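Local coordinates for protein PEXRD2 family secreted RXLR effector peptide, putative (Phytophthora infestans, PDB 3ZRG) that is a secreted RxLR effector that enhances pathogen colonization of Nicotiana benthamiana leaves and induces a weak, SGT1-dependent cell death response there, at residues D30-A35 and E43-T48. Numbering follows the deposited sequence.
Sequences DKIAAA and EKLGET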
loop_
_atom_site.group_PDB
_atom_site.type_symbol
_atom_site.label_atom_id
_atom_site.label_comp_id
_atom_site.label_asym_id
_atom_site.label_seq_id
_atom_site.Cartn_x
_atom_site.Cartn_y
_atom_site.Cartn_z
ATOM N N ASP A 30 -7.362 8.737 3.558
ATOM C CA ASP A 30 -7.499 9.959 2.787
ATOM C C ASP A 30 -6.155 10.549 2.317
ATOM O O ASP A 30 -6.068 11.070 1.222
ATOM C CB ASP A 30 -8.291 11.005 3.563
ATOM C CG ASP A 30 -9.744 10.590 3.840
ATOM O OD1 ASP A 30 -10.231 9.548 3.324
ATOM O OD2 ASP A 30 -10.384 11.304 4.630
ATOM N N LYS A 31 -5.128 10.464 3.164
ATOM C CA LYS A 31 -3.791 10.909 2.831
ATOM C C LYS A 31 -3.224 10.085 1.674
ATOM O O LYS A 31 -2.471 10.596 0.842
ATOM C CB LYS A 31 -2.889 10.799 4.059
ATOM C CG LYS A 31 -3.020 11.931 5.026
ATOM C CD LYS A 31 -2.385 11.633 6.382
ATOM C CE LYS A 31 -2.444 12.883 7.302
ATOM N NZ LYS A 31 -2.060 12.582 8.744
ATOM N N ILE A 32 -3.552 8.799 1.662
ATOM C CA ILE A 32 -3.163 7.891 0.560
ATOM C C ILE A 32 -3.808 8.260 -0.764
ATOM O O ILE A 32 -3.140 8.223 -1.813
ATOM C CB ILE A 32 -3.431 6.423 0.926
ATOM C CG1 ILE A 32 -2.380 5.947 1.930
ATOM C CG2 ILE A 32 -3.399 5.507 -0.348
ATOM C CD1 ILE A 32 -2.764 4.697 2.756
ATOM N N ALA A 33 -5.090 8.636 -0.726
ATOM C CA ALA A 33 -5.807 9.123 -1.875
ATOM C C ALA A 33 -5.124 10.374 -2.398
ATOM O O ALA A 33 -4.923 10.523 -3.612
ATOM C CB ALA A 33 -7.291 9.403 -1.529
ATOM N N ALA A 34 -4.716 11.265 -1.493
ATOM C CA ALA A 34 -4.120 12.531 -1.940
ATOM C C ALA A 34 -2.736 12.255 -2.551
ATOM O O ALA A 34 -2.350 12.859 -3.555
ATOM C CB ALA A 34 -4.003 13.524 -0.800
ATOM N N ALA A 35 -2.016 11.326 -1.936
ATOM C CA ALA A 35 -0.670 10.954 -2.381
ATOM C C ALA A 35 -0.676 10.346 -3.780
ATOM O O ALA A 35 0.271 10.534 -4.539
ATOM C CB ALA A 35 -0.039 9.981 -1.397
ATOM N N GLU A 43 5.445 12.501 -1.275
ATOM C CA GLU A 43 6.777 12.620 -0.643
ATOM C C GLU A 43 6.595 12.829 0.841
ATOM O O GLU A 43 7.321 12.235 1.630
ATOM C CB GLU A 43 7.619 13.706 -1.283
ATOM C CG GLU A 43 9.049 13.787 -0.756
ATOM N N LYS A 44 5.582 13.611 1.224
ATOM C CA LYS A 44 5.333 13.864 2.632
ATOM C C LYS A 44 4.861 12.585 3.348
ATOM O O LYS A 44 5.404 12.239 4.405
ATOM C CB LYS A 44 4.370 15.027 2.786
ATOM C CG LYS A 44 4.938 16.302 2.231
ATOM N N LEU A 45 3.950 11.840 2.741
ATOM C CA LEU A 45 3.437 10.619 3.327
ATOM C C LEU A 45 4.564 9.581 3.474
ATOM O O LEU A 45 4.609 8.838 4.448
ATOM C CB LEU A 45 2.328 10.062 2.468
ATOM C CG LEU A 45 1.660 8.743 2.876
ATOM C CD1 LEU A 45 0.977 8.754 4.231
ATOM C CD2 LEU A 45 0.682 8.331 1.764
ATOM N N GLY A 46 5.465 9.561 2.494
ATOM C CA GLY A 46 6.543 8.560 2.448
ATOM C C GLY A 46 7.530 8.714 3.569
ATOM O O GLY A 46 8.216 7.755 3.902
ATOM N N GLU A 47 7.606 9.906 4.173
ATOM C CA GLU A 47 8.500 10.163 5.288
ATOM C C GLU A 47 7.906 9.707 6.638
ATOM O O GLU A 47 8.616 9.742 7.647
ATOM C CB GLU A 47 8.818 11.680 5.362
ATOM C CG GLU A 47 9.655 12.207 4.236
ATOM C CD GLU A 47 9.867 13.725 4.345
ATOM O OE1 GLU A 47 9.882 14.234 5.490
ATOM O OE2 GLU A 47 10.040 14.406 3.303
ATOM N N THR A 48 6.637 9.296 6.663
ATOM C CA THR A 48 5.945 9.027 7.929
ATOM C C THR A 48 6.157 7.618 8.483
ATOM O O THR A 48 6.244 6.661 7.736
ATOM C CB THR A 48 4.430 9.285 7.848
ATOM O OG1 THR A 48 3.821 8.349 6.950
ATOM C CG2 THR A 48 4.158 10.759 7.433
#
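The backbone carbonyl of Lys31 and the side chain of Leu45 meet across the two helices with methyl CD2 of Leu45 over one face of the carbonyl, 4.0 Å from Lys31 O. That oxygen accepts the helical bond from Ala35 N; the methyl, having no polar hydrogen, meets it by van der Waals contact. At the other flat group, the carbonyl of Leu45, the hydroxyl of Thr48 approaches in the carbonyl plane, with OG1 2.7 Å from Leu45 O and a C=O...donor angle of 148°. Thr48 N donates to the same oxygen, which is thus gripped twice, by side chain and backbone of one residue.

The side-chain contacts are apolar and centre on Leu45; no hydrogen bond joins the two segments. With CG anti to the backbone N (chi1 178°), the long branched chain of Leu45 reaches across to residues 30-35. There CD2 comes within 3.6 Å of Ala35 CB; a single methyl group suits this place, since the CA atoms of Ala35 and Leu45 are 7.0 Å apart. The same CD2 packs 3.9 Å from Ile32 CG1, the two side chains crossing at a slant. Lys31 borders the patch with its aliphatic base, CB lying 4.4 Å from Leu45 CD1, while its chain leads the amino group away.

Ile32, branched and apolar, suits a buried position where it meets Leu45, Leu54 of helix 49-63 and Leu55 of the second subunit, which Ala35 also touches. Leu45 packs on Met51. Thr48 is the N-cap of helix 49-63: its hydroxyl, donating to Leu45 O, accepts from Met51 N, a first-turn N-H without a helical carbonyl partner. Two short consecutive helices, packed through small and branched residues and followed by helix 49-63, form part of the all-helical WY-like fold of RxLR effector domains.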